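Local coordinates for protein histidinol dehydrogenase (Elizabethkingia anophelis NUHP1, PDB 6AN0) that probably catalyses the two NAD-dependent, zinc-assisted oxidations that turn L-histidinol into L-histidine, the last step of histidine biosynthesis, at residues I234-E242 and P374-V385. Numbering follows the deposited sequence.
Sequences IDMPAGPSE and PTNGYARNYSGV. With EDO (1,2-ethanediol), chain D; EDO (1,2-ethanediol), chain G.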
ATOM      1  N   ILE A 234      -6.590  -4.029  -1.027  1.00 18.33           N
ATOM      2  CA  ILE A 234      -6.052  -5.373  -1.218  1.00 14.93           C
ATOM      3  C   ILE A 234      -4.557  -5.377  -0.917  1.00 19.97           C
ATOM      4  O   ILE A 234      -3.909  -4.330  -0.872  1.00 21.75           O
ATOM      5  CB  ILE A 234      -6.327  -5.917  -2.641  1.00 22.36           C
ATOM      6  CG1 ILE A 234      -5.565  -5.111  -3.698  1.00 24.44           C
ATOM      7  CG2 ILE A 234      -7.844  -5.916  -2.901  1.00 20.47           C
ATOM      8  CD1 ILE A 234      -5.709  -5.681  -5.102  1.00 29.50           C
ATOM      9  N   ASP A 235      -4.012  -6.587  -0.703  1.00 21.55           N
ATOM     10  CA  ASP A 235      -2.623  -6.698  -0.251  1.00 24.58           C
ATOM     11  C   ASP A 235      -1.645  -6.279  -1.340  1.00 30.71           C
ATOM     12  O   ASP A 235      -0.806  -5.395  -1.126  1.00 31.88           O
ATOM     13  CB  ASP A 235      -2.297  -8.113   0.266  1.00 21.98           C
ATOM     14  CG  ASP A 235      -2.784  -9.250  -0.644  1.00 21.86           C
ATOM     15  OD1 ASP A 235      -3.524  -9.027  -1.632  1.00 22.22           O
ATOM     16  OD2 ASP A 235      -2.422 -10.409  -0.321  1.00 24.05           O
ATOM     17  N   MET A 236      -1.753  -6.869  -2.515  1.00 24.43           N
ATOM     18  CA  MET A 236      -0.841  -6.541  -3.603  1.00 27.87           C
ATOM     19  C   MET A 236      -1.370  -7.172  -4.885  1.00 27.52           C
ATOM     20  O   MET A 236      -2.244  -8.043  -4.812  1.00 28.70           O
ATOM     21  CB  MET A 236       0.552  -7.071  -3.296  1.00 31.93           C
ATOM     22  CG  MET A 236       0.573  -8.574  -3.283  1.00 36.76           C
ATOM     23  SD  MET A 236       2.179  -9.173  -2.754  1.00 35.31           S
ATOM     24  CE  MET A 236       2.167  -8.680  -1.041  1.00 23.70           C
ATOM     25  N   PRO A 237      -0.857  -6.790  -6.060  1.00 37.14           N
ATOM     26  CA  PRO A 237      -1.233  -7.489  -7.295  1.00 30.14           C
ATOM     27  C   PRO A 237      -0.665  -8.899  -7.333  1.00 38.10           C
ATOM     28  O   PRO A 237       0.281  -9.242  -6.623  1.00 29.87           O
ATOM     29  CB  PRO A 237      -0.621  -6.625  -8.404  1.00 32.01           C
ATOM     30  CG  PRO A 237      -0.214  -5.356  -7.755  1.00 30.10           C
ATOM     31  CD  PRO A 237       0.063  -5.672  -6.332  1.00 35.41           C
ATOM     32  N   ALA A 238      -1.241  -9.721  -8.206  1.00 36.75           N
ATOM     33  CA  ALA A 238      -0.934 -11.145  -8.225  1.00 45.48           C
ATOM     34  C   ALA A 238      -0.190 -11.549  -9.497  1.00 46.75           C
ATOM     35  O   ALA A 238      -0.090 -10.796 -10.474  1.00 46.59           O
ATOM     36  CB  ALA A 238      -2.217 -11.971  -8.070  1.00 46.52           C
ATOM     37  N   GLY A 239       0.348 -12.772  -9.455  1.00 36.43           N
ATOM     38  CA  GLY A 239       0.967 -13.418 -10.593  1.00 35.12           C
ATOM     39  C   GLY A 239       1.610 -14.734 -10.174  1.00 33.94           C
ATOM     40  O   GLY A 239       1.596 -15.102  -8.993  1.00 30.43           O
ATOM     41  N   PRO A 240       2.193 -15.468 -11.127  1.00 32.23           N
ATOM     42  CA  PRO A 240       2.836 -16.745 -10.781  1.00 28.16           C
ATOM     43  C   PRO A 240       4.137 -16.533 -10.013  1.00 25.35           C
ATOM     44  O   PRO A 240       4.806 -15.507 -10.144  1.00 30.17           O
ATOM     45  CB  PRO A 240       3.105 -17.397 -12.144  1.00 34.06           C
ATOM     46  CG  PRO A 240       2.350 -16.555 -13.167  1.00 46.41           C
ATOM     47  CD  PRO A 240       2.247 -15.185 -12.571  1.00 34.73           C
ATOM     48  N   SER A 241       4.500 -17.535  -9.218  1.00 28.76           N
ATOM     49  CA  SER A 241       5.684 -17.422  -8.379  1.00 30.18           C
ATOM     50  C   SER A 241       6.952 -17.663  -9.191  1.00 30.63           C
ATOM     51  O   SER A 241       6.922 -18.189 -10.308  1.00 28.89           O
ATOM     52  CB  SER A 241       5.606 -18.394  -7.207  1.00 34.69           C
ATOM     53  OG  SER A 241       5.334 -19.700  -7.666  1.00 44.78           O
ATOM     54  N   GLU A 242       8.082 -17.265  -8.611  1.00 23.09           N
ATOM     55  CA  GLU A 242       9.333 -17.234  -9.361  1.00 21.54           C
ATOM     56  C   GLU A 242      10.514 -17.205  -8.394  1.00 19.78           C
ATOM     57  O   GLU A 242      10.387 -16.777  -7.242  1.00 22.75           O
ATOM     58  CB  GLU A 242       9.363 -16.012 -10.291  1.00 26.33           C
ATOM     59  CG  GLU A 242       9.234 -14.744  -9.474  1.00 31.80           C
ATOM     60  CD  GLU A 242       8.934 -13.492 -10.262  1.00 32.23           C
ATOM     61  OE1 GLU A 242       9.441 -12.433  -9.832  1.00 24.49           O
ATOM     62  OE2 GLU A 242       8.173 -13.547 -11.266  1.00 30.97           O
ATOM     63  N   PRO A 374       5.554 -10.077  -3.620  1.00 18.44           N
ATOM     64  CA  PRO A 374       5.229  -9.520  -4.946  1.00 19.98           C
ATOM     65  C   PRO A 374       5.988 -10.238  -6.054  1.00 19.00           C
ATOM     66  O   PRO A 374       7.211 -10.407  -5.994  1.00 26.08           O
ATOM     67  CB  PRO A 374       5.678  -8.058  -4.836  1.00 20.39           C
ATOM     68  CG  PRO A 374       6.792  -8.106  -3.840  1.00 20.02           C
ATOM     69  CD  PRO A 374       6.369  -9.145  -2.813  1.00 18.39           C
ATOM     70  N   THR A 375       5.261 -10.631  -7.070  1.00 21.02           N
ATOM     71  CA  THR A 375       5.783 -11.422  -8.172  1.00 22.47           C
ATOM     72  C   THR A 375       5.631 -10.641  -9.483  1.00 24.13           C
ATOM     73  O   THR A 375       5.067  -9.540  -9.515  1.00 25.52           O
ATOM     74  CB  THR A 375       5.047 -12.758  -8.208  1.00 29.45           C
ATOM     75  OG1 THR A 375       5.842 -13.729  -8.902  1.00 48.42           O
ATOM     76  CG2 THR A 375       3.723 -12.547  -8.896  1.00 23.78           C
ATOM     77  N   ASN A 376       6.162 -11.204 -10.571  1.00 21.45           N
ATOM     78  CA  ASN A 376       5.978 -10.661 -11.921  1.00 24.61           C
ATOM     79  C   ASN A 376       6.544  -9.246 -12.043  1.00 29.68           C
ATOM     80  O   ASN A 376       6.073  -8.443 -12.857  1.00 30.83           O
ATOM     81  CB  ASN A 376       4.500 -10.685 -12.325  1.00 26.26           C
ATOM     82  CG  ASN A 376       4.297 -10.597 -13.828  1.00 45.01           C
ATOM     83  OD1 ASN A 376       5.181 -10.941 -14.612  1.00 53.10           O
ATOM     84  ND2 ASN A 376       3.125 -10.125 -14.233  1.00 54.97           N
ATOM     85  N   GLY A 377       7.563  -8.934 -11.243  1.00 21.85           N
ATOM     86  CA  GLY A 377       8.178  -7.625 -11.262  1.00 22.91           C
ATOM     87  C   GLY A 377       7.570  -6.627 -10.305  1.00 26.29           C
ATOM     88  O   GLY A 377       8.072  -5.498 -10.212  1.00 25.03           O
ATOM     89  N   TYR A 378       6.515  -7.001  -9.574  1.00 22.04           N
ATOM     90  CA  TYR A 378       5.963  -6.086  -8.584  1.00 22.18           C
ATOM     91  C   TYR A 378       6.894  -5.857  -7.405  1.00 19.74           C
ATOM     92  O   TYR A 378       6.594  -5.005  -6.561  1.00 21.25           O
ATOM     93  CB  TYR A 378       4.603  -6.586  -8.106  1.00 18.41           C
ATOM     94  CG  TYR A 378       3.531  -6.298  -9.142  1.00 23.35           C
ATOM     95  CD1 TYR A 378       3.155  -4.987  -9.427  1.00 18.46           C
ATOM     96  CD2 TYR A 378       2.928  -7.320  -9.855  1.00 23.64           C
ATOM     97  CE1 TYR A 378       2.189  -4.705 -10.371  1.00 23.37           C
ATOM     98  CE2 TYR A 378       1.955  -7.043 -10.824  1.00 27.75           C
ATOM     99  CZ  TYR A 378       1.594  -5.730 -11.068  1.00 29.54           C
ATOM    100  OH  TYR A 378       0.635  -5.437 -12.008  1.00 31.49           O
ATOM    101  N   ALA A 379       8.021  -6.567  -7.322  1.00 19.86           N
ATOM    102  CA  ALA A 379       8.999  -6.189  -6.309  1.00 20.53           C
ATOM    103  C   ALA A 379       9.608  -4.818  -6.600  1.00 20.14           C
ATOM    104  O   ALA A 379      10.254  -4.246  -5.710  1.00 20.52           O
ATOM    105  CB  ALA A 379      10.099  -7.255  -6.192  1.00 18.89           C
ATOM    106  N   ARG A 380       9.380  -4.257  -7.800  1.00 18.95           N
ATOM    107  CA  ARG A 380       9.813  -2.890  -8.073  1.00 18.57           C
ATOM    108  C   ARG A 380       9.040  -1.855  -7.270  1.00 22.61           C
ATOM    109  O   ARG A 380       9.537  -0.734  -7.096  1.00 23.25           O
ATOM    110  CB  ARG A 380       9.650  -2.551  -9.563  1.00 20.03           C
ATOM    111  CG  ARG A 380      10.481  -3.445 -10.454  1.00 27.76           C
ATOM    112  CD  ARG A 380      10.282  -3.142 -11.942  1.00 29.99           C
ATOM    113  NE  ARG A 380      10.971  -4.155 -12.751  1.00 35.47           N
ATOM    114  CZ  ARG A 380      10.359  -5.019 -13.556  1.00 38.84           C
ATOM    115  NH1 ARG A 380       9.040  -4.980 -13.680  1.00 32.99           N
ATOM    116  NH2 ARG A 380      11.065  -5.917 -14.247  1.00 29.60           N
ATOM    117  N   ASN A 381       7.811  -2.164  -6.843  1.00 20.52           N
ATOM    118  CA  ASN A 381       6.989  -1.128  -6.239  1.00 17.32           C
ATOM    119  C   ASN A 381       6.113  -1.605  -5.095  1.00 23.74           C
ATOM    120  O   ASN A 381       5.355  -0.793  -4.554  1.00 27.01           O
ATOM    121  CB  ASN A 381       6.124  -0.412  -7.317  1.00 18.45           C
ATOM    122  CG  ASN A 381       5.458  -1.377  -8.335  1.00 21.00           C
ATOM    123  OD1 ASN A 381       5.419  -2.585  -8.148  1.00 25.06           O
ATOM    124  ND2 ASN A 381       4.921  -0.811  -9.406  1.00 21.09           N
ATOM    125  N   TYR A 382       6.215  -2.862  -4.679  1.00 18.09           N
ATOM    126  CA  TYR A 382       5.498  -3.357  -3.512  1.00 18.22           C
ATOM    127  C   TYR A 382       6.449  -4.132  -2.622  1.00 17.82           C
ATOM    128  O   TYR A 382       7.490  -4.608  -3.076  1.00 18.62           O
ATOM    129  CB  TYR A 382       4.333  -4.299  -3.896  1.00 15.47           C
ATOM    130  CG  TYR A 382       3.190  -3.625  -4.608  1.00 18.28           C
ATOM    131  CD1 TYR A 382       2.047  -3.229  -3.903  1.00 21.53           C
ATOM    132  CD2 TYR A 382       3.241  -3.393  -5.984  1.00 16.15           C
ATOM    133  CE1 TYR A 382       0.966  -2.616  -4.558  1.00 21.62           C
ATOM    134  CE2 TYR A 382       2.179  -2.777  -6.644  1.00 21.92           C
ATOM    135  CZ  TYR A 382       1.050  -2.389  -5.924  1.00 23.88           C
ATOM    136  OH  TYR A 382      -0.013  -1.784  -6.562  1.00 23.16           O
ATOM    137  N   SER A 383       6.040  -4.307  -1.359  1.00 19.80           N
ATOM    138  CA  SER A 383       6.718  -5.177  -0.405  1.00 20.08           C
ATOM    139  C   SER A 383       5.931  -6.470  -0.228  1.00 15.92           C
ATOM    140  O   SER A 383       4.757  -6.561  -0.576  1.00 21.76           O
ATOM    141  CB  SER A 383       6.867  -4.505   0.976  1.00 20.14           C
ATOM    142  OG  SER A 383       7.505  -3.240   0.896  1.00 19.94           O
ATOM    143  N   GLY A 384       6.583  -7.469   0.352  1.00 21.32           N
ATOM    144  CA  GLY A 384       5.836  -8.608   0.849  1.00 22.68           C
ATOM    145  C   GLY A 384       4.933  -8.207   2.001  1.00 20.82           C
ATOM    146  O   GLY A 384       5.112  -7.160   2.634  1.00 21.46           O
ATOM    147  N   VAL A 385       3.921  -9.035   2.259  1.00 17.89           N
ATOM    148  CA  VAL A 385       3.059  -8.785   3.415  1.00 21.70           C
ATOM    149  C   VAL A 385       3.901  -8.739   4.689  1.00 20.96           C
ATOM    150  O   VAL A 385       4.844  -9.520   4.864  1.00 19.66           O
ATOM    151  CB  VAL A 385       1.959  -9.858   3.501  1.00 18.96           C
ATOM    152  CG1 VAL A 385       1.215  -9.777   4.837  1.00 17.63           C
ATOM    153  CG2 VAL A 385       0.963  -9.672   2.343  1.00 20.46           C
TER
HETATM  154  C1  EDO D 503       2.057  -5.384   1.155  0.65 28.30           C
HETATM  155  O1  EDO D 503       2.207  -4.490   2.266  0.65 26.70           O
HETATM  156  C2  EDO D 503       0.680  -6.009   1.334  0.65 24.08           C
HETATM  157  O2  EDO D 503      -0.222  -4.933   1.547  0.65  7.31           O
HETATM  158  C1  EDO G 506       4.827  -4.118 -12.793  1.00 42.89           C
HETATM  159  O1  EDO G 506       5.236  -5.460 -13.080  1.00 47.02           O
HETATM  160  C2  EDO G 506       5.864  -3.444 -11.898  1.00 36.07           C
HETATM  161  O2  EDO G 506       6.974  -3.035 -12.708  1.00 41.99           O
HETATM  162  O   HOH W   1       0.810 -10.120 -12.835  1.00 44.14           O
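Pro237 is wedged between the rings of Tyr378 and Tyr382, forming a pair of CH-pi contacts where the linker joining the two sheet-bearing halves of the histidinol dehydrogenase fold meets the loop ahead of strand 391-399. Pro237 CD sits over the centre of the Tyr382 ring, 3.5 Å from its centroid and 15° off the normal. Pro237 CB lies over a face of Tyr378, displaced toward the rim, 3.7 Å from that ring's centroid, while C1 of an ethanediol, probably from the crystallisation liquor, lies off-centre over the opposite face. Both tyrosines carry CG beside the backbone N and anti to the carbonyl carbon (chi1 -77° and -68°), which brings the two rings to the same proline.

Next to this wedge, Met236 SD rests near the Pro374 backbone, and a bend at chi3 turns Met236 CE toward Val385 CG2, 3.7 Å away. Farther along the linker, Thr375 CG2 packs on the Gly239 peptide, and a water bridges Ala238 O and Asn376 ND2. Glu242 OE1 is held by Arg26 and by the backbone N of Glu330, a predicted proton acceptor; neighbouring Ser241, predicted to bind substrate, hydrogen-bonds through OG to Gln263 OE1, its side chain about 6 Å from the bound zinc ion. Ser383 OG is hydrogen-bonded to Lys393 N of the second subunit. Back at the linker, a type I' turn from Thr375 to Tyr378 presents Asn376 N for a 3.2 Å hydrogen bond to Glu242 OE2, met from above the carboxylate plane.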